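Long-range contacts in putative exotoxin (superantigen) (Streptococcus pyogenes, PDB 1TY0), which probably acts as a secreted superantigen toxin, binds zinc, and can use one common surface for T-cell receptor binding and for dimerization: residues A[9-14]-A[151-156]; A[16-21]-A[134-139]; A[35-40]-A[53-58]; A[48-53]-A[83-88]. One frame throughout, in Å; residues are numbered along the deposited sequence.

Contact 1: residues A[9-14]-A[151-156]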
# COMPACT_ATOMS: atom_id res chain seq x y z
N ASP A 9 3.74 18.63 -11.43
CA ASP A 9 3.48 17.29 -11.95
C ASP A 9 4.46 16.29 -11.34
O ASP A 9 4.10 15.14 -11.08
CB ASP A 9 3.61 17.27 -13.47
CG ASP A 9 2.62 18.19 -14.15
OD1 ASP A 9 1.44 18.20 -13.74
OD2 ASP A 9 3.01 18.90 -15.10
N VAL A 10 5.69 16.73 -11.11
CA VAL A 10 6.72 15.88 -10.51
C VAL A 10 6.28 15.54 -9.09
O VAL A 10 6.37 14.39 -8.66
CB VAL A 10 8.08 16.61 -10.47
CG1 VAL A 10 9.08 15.84 -9.62
CG2 VAL A 10 8.62 16.78 -11.90
N LYS A 11 5.80 16.55 -8.37
CA LYS A 11 5.36 16.34 -7.00
C LYS A 11 4.16 15.40 -6.97
O LYS A 11 4.03 14.57 -6.08
CB LYS A 11 5.02 17.69 -6.35
CG LYS A 11 6.25 18.58 -6.22
CD LYS A 11 5.91 20.03 -5.89
CE LYS A 11 5.64 20.23 -4.41
NZ LYS A 11 5.55 21.69 -4.09
N LEU A 12 3.29 15.52 -7.97
CA LEU A 12 2.12 14.65 -8.03
C LEU A 12 2.52 13.18 -8.18
O LEU A 12 1.95 12.31 -7.54
CB LEU A 12 1.21 15.08 -9.18
CG LEU A 12 0.48 16.40 -8.93
CD1 LEU A 12 -0.37 16.77 -10.13
CD2 LEU A 12 -0.38 16.27 -7.68
N GLN A 13 3.51 12.91 -9.03
CA GLN A 13 3.97 11.54 -9.23
C GLN A 13 4.59 10.98 -7.95
O GLN A 13 4.43 9.81 -7.63
CB GLN A 13 5.01 11.47 -10.36
CG GLN A 13 4.45 11.69 -11.75
CD GLN A 13 3.34 10.71 -12.09
OE1 GLN A 13 3.59 9.51 -12.26
NE2 GLN A 13 2.12 11.21 -12.18
N LEU A 14 5.30 11.84 -7.21
CA LEU A 14 5.94 11.41 -5.97
C LEU A 14 4.92 11.18 -4.86
O LEU A 14 5.04 10.22 -4.10
CB LEU A 14 6.97 12.45 -5.53
CG LEU A 14 8.23 12.46 -6.39
CD1 LEU A 14 9.03 13.73 -6.17
CD2 LEU A 14 9.04 11.22 -6.06
N PRO A 151 1.05 20.32 -4.52
CA PRO A 151 1.33 21.38 -5.49
C PRO A 151 1.30 22.79 -4.91
O PRO A 151 1.89 23.71 -5.47
CB PRO A 151 0.24 21.17 -6.54
CG PRO A 151 -0.90 20.64 -5.72
CD PRO A 151 -0.20 19.62 -4.85
N ASN A 152 0.61 22.96 -3.78
CA ASN A 152 0.51 24.28 -3.18
C ASN A 152 1.55 24.60 -2.10
O ASN A 152 1.50 25.66 -1.47
CB ASN A 152 -0.91 24.50 -2.66
CG ASN A 152 -1.94 24.49 -3.77
OD1 ASN A 152 -1.86 25.28 -4.72
ND2 ASN A 152 -2.91 23.59 -3.68
N SER A 153 2.48 23.68 -1.87
CA SER A 153 3.55 23.92 -0.90
C SER A 153 4.65 24.61 -1.70
O SER A 153 4.81 24.34 -2.89
CB SER A 153 4.06 22.61 -0.30
OG SER A 153 4.67 21.80 -1.29
N PRO A 154 5.44 25.49 -1.07
CA PRO A 154 6.52 26.20 -1.76
C PRO A 154 7.78 25.39 -2.04
O PRO A 154 8.65 25.83 -2.79
CB PRO A 154 6.80 27.37 -0.82
CG PRO A 154 6.62 26.73 0.53
CD PRO A 154 5.34 25.93 0.34
N TYR A 155 7.88 24.21 -1.45
CA TYR A 155 9.05 23.36 -1.63
C TYR A 155 9.10 22.74 -3.02
O TYR A 155 8.17 22.05 -3.44
CB TYR A 155 9.05 22.28 -0.54
CG TYR A 155 8.72 22.87 0.81
CD1 TYR A 155 9.46 23.93 1.33
CD2 TYR A 155 7.62 22.41 1.54
CE1 TYR A 155 9.12 24.52 2.54
CE2 TYR A 155 7.27 23.01 2.76
CZ TYR A 155 8.02 24.06 3.25
OH TYR A 155 7.68 24.67 4.43
N ILE A 156 10.20 23.00 -3.73
CA ILE A 156 10.37 22.49 -5.08
C ILE A 156 11.71 21.77 -5.26
O ILE A 156 11.99 21.23 -6.33
CB ILE A 156 10.26 23.62 -6.11
CG1 ILE A 156 11.28 24.72 -5.80
CG2 ILE A 156 8.85 24.18 -6.10
CD1 ILE A 156 11.28 25.86 -6.81
O HOH W 1 4.47 23.16 -6.30
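With CG anti to the carbonyl carbon (chi1 -64°) and a single bend at chi3 (81°), the Lys11 side chain leaves helix 5-18 and carries its ammonium group into the curve of the 151-156 loop, into which the hydroxyl of Ser153 also points. The firm bond across the contact runs from Lys11 NZ to Tyr155 O, at 2.7 Å; the nitrogen stands 24° out of that carbonyl's plane. Ser153 OG lies 2.9 Å from Lys11 NZ. The same hydroxyl is hydrogen-bonded to the backbone carbonyls of Asp150 and Lys147, and Asp150 O also takes a hydrogen bond from the lysine. A water fills a further place around the ammonium, accepting from Lys11 NZ at 2.9 Å and donating to Pro151 O. Loop carbonyls and a water thus grip the ammonium group, and this grip ties the N-terminal helix to the connection between helix 131-146 and strand 157-164 of the C-terminal beta-grasp domain. Ile156, at the loop's end, bonds through its backbone to Trp209 of strand 201-209. Apolar contact is slight by comparison. Leu12, one residue further along the helix, brings CD2 to 4.4 Å from CD of the Pro151 ring, on the exposed flank of the contact.

Contact 2: residues A[16-21]-A[134-139]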
# COMPACT_ATOMS: atom_id res chain seq x y z
N TYR A 16 1.86 10.27 -5.19
CA TYR A 16 1.19 9.01 -5.47
C TYR A 16 2.08 7.80 -5.18
O TYR A 16 1.65 6.84 -4.55
CB TYR A 16 0.75 8.93 -6.93
CG TYR A 16 0.54 7.50 -7.38
CD1 TYR A 16 -0.43 6.69 -6.79
CD2 TYR A 16 1.36 6.93 -8.35
CE1 TYR A 16 -0.59 5.36 -7.16
CE2 TYR A 16 1.22 5.59 -8.73
CZ TYR A 16 0.24 4.82 -8.13
OH TYR A 16 0.10 3.50 -8.49
N ALA A 17 3.32 7.86 -5.66
CA ALA A 17 4.26 6.76 -5.47
C ALA A 17 4.47 6.38 -4.01
O ALA A 17 4.45 5.20 -3.66
CB ALA A 17 5.60 7.10 -6.12
N TYR A 18 4.66 7.38 -3.15
CA TYR A 18 4.91 7.11 -1.74
C TYR A 18 3.70 6.98 -0.81
O TYR A 18 3.85 6.70 0.37
CB TYR A 18 5.90 8.16 -1.21
CG TYR A 18 7.33 7.88 -1.65
CD1 TYR A 18 8.12 6.96 -0.97
CD2 TYR A 18 7.87 8.52 -2.77
CE1 TYR A 18 9.43 6.67 -1.40
CE2 TYR A 18 9.18 8.24 -3.21
CZ TYR A 18 9.94 7.31 -2.51
OH TYR A 18 11.23 7.03 -2.92
N GLU A 19 2.49 7.18 -1.34
CA GLU A 19 1.27 7.00 -0.54
C GLU A 19 0.97 5.52 -0.73
O GLU A 19 0.09 5.14 -1.49
CB GLU A 19 0.13 7.85 -1.10
CG GLU A 19 0.11 9.29 -0.61
CD GLU A 19 -0.35 9.39 0.83
OE1 GLU A 19 -1.53 9.05 1.10
OE2 GLU A 19 0.45 9.81 1.69
N ILE A 20 1.72 4.69 -0.01
CA ILE A 20 1.60 3.25 -0.15
C ILE A 20 1.91 2.51 1.15
O ILE A 20 2.51 3.05 2.06
CB ILE A 20 2.59 2.79 -1.24
CG1 ILE A 20 2.52 1.28 -1.46
CG2 ILE A 20 4.00 3.20 -0.85
CD1 ILE A 20 3.42 0.81 -2.58
N ILE A 21 1.46 1.26 1.21
CA ILE A 21 1.69 0.40 2.37
C ILE A 21 2.90 -0.47 2.03
O ILE A 21 2.90 -1.16 1.01
CB ILE A 21 0.48 -0.51 2.64
CG1 ILE A 21 -0.68 0.32 3.19
CG2 ILE A 21 0.85 -1.63 3.62
CD1 ILE A 21 -0.42 0.88 4.57
N PHE A 134 14.25 4.01 5.88
CA PHE A 134 14.39 5.35 6.45
C PHE A 134 13.78 6.39 5.51
O PHE A 134 13.04 7.28 5.94
CB PHE A 134 15.86 5.65 6.70
CG PHE A 134 16.09 6.82 7.62
CD1 PHE A 134 15.93 8.12 7.17
CD2 PHE A 134 16.45 6.61 8.95
CE1 PHE A 134 16.12 9.20 8.02
CE2 PHE A 134 16.65 7.68 9.81
CZ PHE A 134 16.48 8.98 9.34
N ASP A 135 14.10 6.27 4.22
CA ASP A 135 13.61 7.21 3.21
C ASP A 135 12.09 7.21 3.14
O ASP A 135 11.45 8.26 3.16
CB ASP A 135 14.23 6.84 1.85
CG ASP A 135 13.97 7.89 0.78
OD1 ASP A 135 13.76 9.07 1.13
OD2 ASP A 135 14.01 7.53 -0.41
N PHE A 136 11.50 6.03 3.06
CA PHE A 136 10.04 5.92 3.01
C PHE A 136 9.38 6.59 4.21
O PHE A 136 8.46 7.39 4.06
CB PHE A 136 9.61 4.46 2.96
CG PHE A 136 8.15 4.25 3.21
CD1 PHE A 136 7.21 4.58 2.24
CD2 PHE A 136 7.71 3.77 4.44
CE1 PHE A 136 5.84 4.43 2.50
CE2 PHE A 136 6.35 3.62 4.71
CZ PHE A 136 5.41 3.95 3.73
N LYS A 137 9.86 6.25 5.41
CA LYS A 137 9.27 6.81 6.62
C LYS A 137 9.43 8.31 6.74
O LYS A 137 8.48 9.00 7.10
CB LYS A 137 9.84 6.10 7.85
CG LYS A 137 9.42 4.64 7.92
CD LYS A 137 9.90 3.93 9.19
CE LYS A 137 9.26 2.55 9.26
NZ LYS A 137 9.78 1.73 10.39
N ILE A 138 10.61 8.82 6.41
CA ILE A 138 10.83 10.26 6.49
C ILE A 138 10.01 11.00 5.43
O ILE A 138 9.46 12.06 5.71
CB ILE A 138 12.33 10.62 6.33
CG1 ILE A 138 12.51 12.13 6.51
CG2 ILE A 138 12.83 10.19 4.97
CD1 ILE A 138 13.96 12.55 6.62
N ARG A 139 9.90 10.44 4.23
CA ARG A 139 9.09 11.12 3.21
C ARG A 139 7.63 11.16 3.66
O ARG A 139 6.96 12.19 3.51
CB ARG A 139 9.19 10.41 1.85
CG ARG A 139 10.55 10.59 1.20
CD ARG A 139 10.54 10.15 -0.25
NE ARG A 139 11.91 9.91 -0.71
CZ ARG A 139 12.36 10.18 -1.93
NH1 ARG A 139 11.56 10.73 -2.84
NH2 ARG A 139 13.61 9.89 -2.24
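Arg139 lays its CD squarely over one face of the Tyr18 ring, 3.7 Å from the ring centroid and only 11° off the normal, a CH-pi contact. From CG to NE the arginine is extended, and its guanidinium carries on past the phenol with its plane 20° from that of the ring, so that Tyr18 OH sits over the guanidinium face. One turn back along the helix, Asp135 fixes this posture: its OD1 takes a straight salt-bridge hydrogen bond from Arg139 NE at 2.7 Å. Tyr190 bonds to both Asp135 OD2 and Tyr18 OH, while Asp176 pairs with Arg139 NH1.

Contacts around Phe136 are wider. Phe136 CD1 meets the edge of the Tyr18 ring, 4.1 Å from Tyr18 CD1. Ile20 CG2 lies 4.0 Å from Phe136 CE1, and Ile20 O is near the plane of that ring. The looser, partly exposed side is at Glu19, whose carboxylate bonds to Gln140 and whose carbonyl accepts from Arg183 of the second subunit.

The contact seats the end of N-terminal helix 5-18, where the OB-fold part starts, on the long helix 131-146 of the beta-grasp domain, with Ile186 of helix 183-187 against Tyr18 and Leu160 of strand 157-164 against Asp135.

Contact 3: residues A[35-40]-A[53-58]; sequences THDFYI and DSEVES
Tyr39 lies alongside Asp53, both side chains pointing the same way, with Tyr39 CE1 3.6 Å from Asp53 OD1 and the ring only 18° from the carboxylate plane. On the same face of the sheet Asp37 reaches over to that carboxylate: Asp37 OD2 is 2.5 Å from Asp53 OD1, and the two acid groups are nearly coplanar. Asp53 gets there with CG anti to its own backbone N (chi1 164°). Glu55 follows on this face; the water on Asp37 OD1 gives a weak bond to Glu55 OE1, and Glu55 OE2 forms a salt bridge with Lys191.

The backbones form an antiparallel ladder of the OB-fold barrel, strand 37-41 against strand 51-55. Phe38 and Ser54 are the hydrogen-bonded pair, Phe38 N giving to Ser54 O at 2.9 Å and receiving in return at its carbonyl. Their side chains occupy the buried face, where Phe38 CE2 meets Val56 CG1 at 3.9 Å, edge-on and crossing at about a right angle; Phe38 and Phe64 form an edge-to-face pair.

Past the strand, Val56 N still bonds to His36 O. The imidazole is held at both nitrogens, by Thr35 OG1 at ND1 and by Ser58 OG, 2.9 Å from His36 NE2.

An approach as short as that of Asp37 and Asp53 suggests that one acid probably keeps a proton and shares it with the other, relieving what would otherwise be a repulsion between like charges.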
# COMPACT_ATOMS: atom_id res chain seq x y z
N THR A 35 21.65 -14.41 -8.98
CA THR A 35 22.61 -13.33 -9.16
C THR A 35 22.08 -11.96 -8.79
O THR A 35 22.83 -11.10 -8.32
CB THR A 35 23.11 -13.28 -10.62
OG1 THR A 35 22.02 -12.96 -11.49
CG2 THR A 35 23.69 -14.63 -11.03
N HIS A 36 20.78 -11.74 -8.97
CA HIS A 36 20.19 -10.44 -8.67
C HIS A 36 18.87 -10.47 -7.91
O HIS A 36 18.19 -9.44 -7.80
CB HIS A 36 20.01 -9.65 -9.97
CG HIS A 36 21.30 -9.33 -10.66
ND1 HIS A 36 22.01 -10.26 -11.40
CD2 HIS A 36 22.04 -8.19 -10.69
CE1 HIS A 36 23.12 -9.71 -11.85
NE2 HIS A 36 23.16 -8.46 -11.44
N ASP A 37 18.49 -11.63 -7.39
CA ASP A 37 17.23 -11.73 -6.64
C ASP A 37 17.31 -12.54 -5.36
O ASP A 37 18.02 -13.54 -5.27
CB ASP A 37 16.13 -12.37 -7.51
CG ASP A 37 15.67 -11.47 -8.63
OD1 ASP A 37 16.39 -11.39 -9.65
OD2 ASP A 37 14.59 -10.84 -8.50
N PHE A 38 16.56 -12.08 -4.35
CA PHE A 38 16.44 -12.77 -3.08
C PHE A 38 15.06 -13.40 -3.17
O PHE A 38 14.11 -12.72 -3.54
CB PHE A 38 16.36 -11.80 -1.89
CG PHE A 38 17.65 -11.12 -1.53
CD1 PHE A 38 18.52 -11.71 -0.61
CD2 PHE A 38 17.96 -9.87 -2.04
CE1 PHE A 38 19.68 -11.04 -0.21
CE2 PHE A 38 19.12 -9.19 -1.64
CZ PHE A 38 19.98 -9.79 -0.72
N TYR A 39 14.93 -14.69 -2.86
CA TYR A 39 13.60 -15.31 -2.84
C TYR A 39 13.41 -15.67 -1.38
O TYR A 39 14.00 -16.63 -0.89
CB TYR A 39 13.54 -16.53 -3.76
CG TYR A 39 13.49 -16.12 -5.20
CD1 TYR A 39 12.35 -15.50 -5.72
CD2 TYR A 39 14.60 -16.26 -6.03
CE1 TYR A 39 12.32 -15.02 -7.03
CE2 TYR A 39 14.59 -15.78 -7.34
CZ TYR A 39 13.45 -15.16 -7.83
OH TYR A 39 13.43 -14.66 -9.11
N ILE A 40 12.57 -14.89 -0.71
CA ILE A 40 12.33 -15.02 0.72
C ILE A 40 10.94 -15.54 1.06
O ILE A 40 9.93 -15.10 0.49
CB ILE A 40 12.51 -13.66 1.43
CG1 ILE A 40 13.81 -12.99 0.97
CG2 ILE A 40 12.47 -13.83 2.93
CD1 ILE A 40 15.05 -13.82 1.15
N ASP A 53 10.04 -11.47 -3.66
CA ASP A 53 11.15 -11.43 -4.60
C ASP A 53 11.77 -10.05 -4.53
O ASP A 53 11.16 -9.07 -4.95
CB ASP A 53 10.69 -11.68 -6.04
CG ASP A 53 11.74 -11.27 -7.06
OD1 ASP A 53 12.95 -11.46 -6.76
OD2 ASP A 53 11.38 -10.77 -8.14
N SER A 54 12.97 -9.98 -3.98
CA SER A 54 13.67 -8.70 -3.88
C SER A 54 14.73 -8.65 -4.97
O SER A 54 15.68 -9.43 -4.94
CB SER A 54 14.34 -8.55 -2.51
OG SER A 54 15.12 -7.37 -2.49
N GLU A 55 14.57 -7.74 -5.91
CA GLU A 55 15.53 -7.60 -7.00
C GLU A 55 16.56 -6.54 -6.63
O GLU A 55 16.20 -5.45 -6.18
CB GLU A 55 14.80 -7.21 -8.28
CG GLU A 55 15.68 -7.14 -9.51
CD GLU A 55 14.91 -6.73 -10.74
OE1 GLU A 55 13.96 -7.46 -11.13
OE2 GLU A 55 15.24 -5.68 -11.33
N VAL A 56 17.84 -6.85 -6.83
CA VAL A 56 18.90 -5.91 -6.48
C VAL A 56 19.99 -5.79 -7.54
O VAL A 56 19.98 -6.48 -8.56
CB VAL A 56 19.57 -6.30 -5.14
CG1 VAL A 56 18.57 -6.14 -3.99
CG2 VAL A 56 20.07 -7.74 -5.20
N GLU A 57 20.91 -4.87 -7.28
CA GLU A 57 22.04 -4.64 -8.17
C GLU A 57 23.05 -5.77 -7.99
O GLU A 57 22.93 -6.59 -7.07
CB GLU A 57 22.69 -3.29 -7.85
CG GLU A 57 21.95 -2.11 -8.48
CD GLU A 57 22.45 -0.76 -7.99
OE1 GLU A 57 23.64 -0.65 -7.62
OE2 GLU A 57 21.65 0.20 -8.00
N SER A 58 24.04 -5.83 -8.88
CA SER A 58 25.05 -6.87 -8.82
C SER A 58 25.82 -6.90 -7.50
O SER A 58 25.96 -5.88 -6.83
CB SER A 58 26.04 -6.69 -9.98
OG SER A 58 25.37 -6.55 -11.22
O HOH W 2 23.17 -9.26 -6.16
O HOH W 3 16.22 -10.03 -11.88

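Contact 4: residues A[48-53]-A[83-88]; sequences KNFSVD and DVYYIY
Phe50 CD1 sits 3.3 Å from Asp83 O, which lies over one face of the phenylalanine ring, offset toward the rim. Asp83 CB covers the same ring as a CH-pi contact, 3.8 Å from the centroid. Phe50 in turn presses CE1 over a face of Tyr85, the two ring planes at 40°, an oblique meeting of 3.6 Å between Phe50 CE1 and Tyr85 CD2. Along the same buried side, Val52 CG1 touches Ile87 CD1 at 3.7 Å. Ile87 reaches it with CG1 tucked between its backbone N and carbonyl carbon (chi1 61°).

The other face carries Ser51 and Val84, then Asp53 with Tyr86: Asp53 OD2 comes to the edge of the tyrosine ring, in its plane and 3.3 Å from Tyr86 CD1, with carboxylate and ring nearly perpendicular. Val84 CG1 covers one face of that ring. At the exposed end, Asp83 has a water shared with Asn49 O and a long salt bridge to Lys48, 3.8 Å from Lys48 NZ to Asp83 OD1.

Behind these side chains is the parallel pairing of strands 51-55 and 84-93 that helps close the OB-fold barrel. Its bonds zigzag from Ser51 N to Asp83 O, Tyr85 N to Ser51 O, Asp53 N to Tyr85 O at 2.8 Å, and Ile87 N to Asp53 O. Further out, Lys46 binds the Tyr85 hydroxyl and lies against Phe50 as a cation-pi partner, while Val23 of strand 23-26 backs Tyr85 and Ile87. Ile21 of the second subunit also packs on Tyr85.

The long Lys48-Asp83 pairing is probably only a modest electrostatic bias; most of the hold probably comes from the four backbone bonds and the buried Phe50-Tyr85 and Val52-Ile87 contacts.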
# COMPACT_ATOMS: atom_id res chain seq x y z
N LYS A 48 -0.22 -19.56 4.00
CA LYS A 48 -0.35 -20.14 2.67
C LYS A 48 1.00 -19.88 2.00
O LYS A 48 1.77 -19.07 2.50
CB LYS A 48 -1.48 -19.50 1.87
CG LYS A 48 -1.32 -18.02 1.57
CD LYS A 48 -2.52 -17.52 0.78
CE LYS A 48 -2.48 -16.02 0.56
NZ LYS A 48 -3.67 -15.56 -0.21
N ASN A 49 1.29 -20.57 0.91
CA ASN A 49 2.57 -20.36 0.24
C ASN A 49 2.62 -18.91 -0.24
O ASN A 49 1.74 -18.46 -0.97
CB ASN A 49 2.74 -21.31 -0.95
CG ASN A 49 4.11 -21.20 -1.58
OD1 ASN A 49 5.13 -21.26 -0.88
ND2 ASN A 49 4.15 -21.04 -2.89
N PHE A 50 3.66 -18.19 0.18
CA PHE A 50 3.80 -16.79 -0.18
C PHE A 50 5.26 -16.39 -0.04
O PHE A 50 5.92 -16.72 0.96
CB PHE A 50 2.94 -15.93 0.75
CG PHE A 50 2.37 -14.70 0.10
CD1 PHE A 50 3.20 -13.69 -0.38
CD2 PHE A 50 0.99 -14.56 -0.04
CE1 PHE A 50 2.66 -12.56 -1.00
CE2 PHE A 50 0.45 -13.43 -0.66
CZ PHE A 50 1.29 -12.43 -1.14
N SER A 51 5.78 -15.69 -1.03
CA SER A 51 7.16 -15.28 -0.95
C SER A 51 7.35 -13.83 -1.36
O SER A 51 6.41 -13.16 -1.79
CB SER A 51 8.04 -16.18 -1.82
OG SER A 51 7.59 -16.18 -3.17
N VAL A 52 8.57 -13.36 -1.20
CA VAL A 52 8.93 -12.01 -1.59
C VAL A 52 10.13 -12.11 -2.51
O VAL A 52 11.11 -12.80 -2.18
CB VAL A 52 9.31 -11.15 -0.37
CG1 VAL A 52 9.84 -9.78 -0.83
CG2 VAL A 52 8.09 -10.97 0.53
N ASP A 53 10.04 -11.47 -3.66
CA ASP A 53 11.15 -11.43 -4.60
C ASP A 53 11.77 -10.05 -4.53
O ASP A 53 11.16 -9.07 -4.95
CB ASP A 53 10.69 -11.68 -6.04
CG ASP A 53 11.74 -11.27 -7.06
OD1 ASP A 53 12.95 -11.46 -6.76
OD2 ASP A 53 11.38 -10.77 -8.14
N ASP A 83 1.04 -15.11 -5.59
CA ASP A 83 1.22 -14.79 -4.18
C ASP A 83 2.70 -14.55 -3.93
O ASP A 83 3.40 -15.34 -3.28
CB ASP A 83 0.68 -15.91 -3.29
CG ASP A 83 -0.83 -16.03 -3.37
OD1 ASP A 83 -1.52 -14.98 -3.34
OD2 ASP A 83 -1.34 -17.17 -3.46
N VAL A 84 3.16 -13.43 -4.47
CA VAL A 84 4.55 -13.01 -4.36
C VAL A 84 4.55 -11.49 -4.33
O VAL A 84 3.82 -10.86 -5.09
CB VAL A 84 5.36 -13.42 -5.61
CG1 VAL A 84 6.79 -12.92 -5.48
CG2 VAL A 84 5.35 -14.93 -5.77
N TYR A 85 5.35 -10.91 -3.44
CA TYR A 85 5.48 -9.45 -3.40
C TYR A 85 6.76 -9.12 -4.17
O TYR A 85 7.78 -9.79 -4.01
CB TYR A 85 5.62 -8.94 -1.97
CG TYR A 85 4.33 -8.90 -1.18
CD1 TYR A 85 3.21 -8.22 -1.67
CD2 TYR A 85 4.23 -9.52 0.06
CE1 TYR A 85 2.03 -8.16 -0.93
CE2 TYR A 85 3.06 -9.46 0.81
CZ TYR A 85 1.96 -8.78 0.31
OH TYR A 85 0.82 -8.71 1.06
N TYR A 86 6.70 -8.08 -5.00
CA TYR A 86 7.86 -7.68 -5.79
C TYR A 86 8.38 -6.33 -5.30
O TYR A 86 7.67 -5.32 -5.35
CB TYR A 86 7.48 -7.61 -7.28
CG TYR A 86 7.15 -8.97 -7.83
CD1 TYR A 86 8.16 -9.90 -8.08
CD2 TYR A 86 5.83 -9.37 -8.01
CE1 TYR A 86 7.88 -11.19 -8.50
CE2 TYR A 86 5.53 -10.68 -8.44
CZ TYR A 86 6.56 -11.57 -8.68
OH TYR A 86 6.29 -12.86 -9.08
N ILE A 87 9.61 -6.33 -4.81
CA ILE A 87 10.24 -5.12 -4.28
C ILE A 87 11.69 -5.03 -4.76
O ILE A 87 12.22 -5.99 -5.31
CB ILE A 87 10.27 -5.13 -2.73
CG1 ILE A 87 11.08 -6.33 -2.23
CG2 ILE A 87 8.83 -5.20 -2.18
CD1 ILE A 87 11.31 -6.34 -0.72
N TYR A 88 12.30 -3.87 -4.56
CA TYR A 88 13.71 -3.67 -4.92
C TYR A 88 14.44 -3.53 -3.59
O TYR A 88 14.05 -2.71 -2.75
CB TYR A 88 13.90 -2.38 -5.73
CG TYR A 88 13.28 -2.40 -7.10
CD1 TYR A 88 13.58 -3.41 -8.01
CD2 TYR A 88 12.43 -1.38 -7.51
CE1 TYR A 88 13.05 -3.40 -9.30
CE2 TYR A 88 11.89 -1.35 -8.79
CZ TYR A 88 12.21 -2.37 -9.68
OH TYR A 88 11.69 -2.34 -10.97
O HOH W 4 -0.38 -19.33 -2.10

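How the contacts relate
Contacts 1 and 2 both use helix 5-18, their centres 15 Å apart, and touch where Leu14 packs on Arg139; together they fasten the N-terminal helix to the beta-grasp domain, one through the loop before strand 157-164, the other through helix 131-146. Contacts 3 and 4 belong to the OB-fold domain and share Asp53: strand 51-55 runs antiparallel to 37-41 on one flank and parallel to 84-93 on the other, and the centres of contacts 3 and 4 are 12 Å apart. Along the chain these two interleave, and both fall within the long excursion between the partners of contact 2, itself enclosed by contact 1. Contacts 1 and 3 lie on opposite sides of the chain's centre, 32 Å between contact centres.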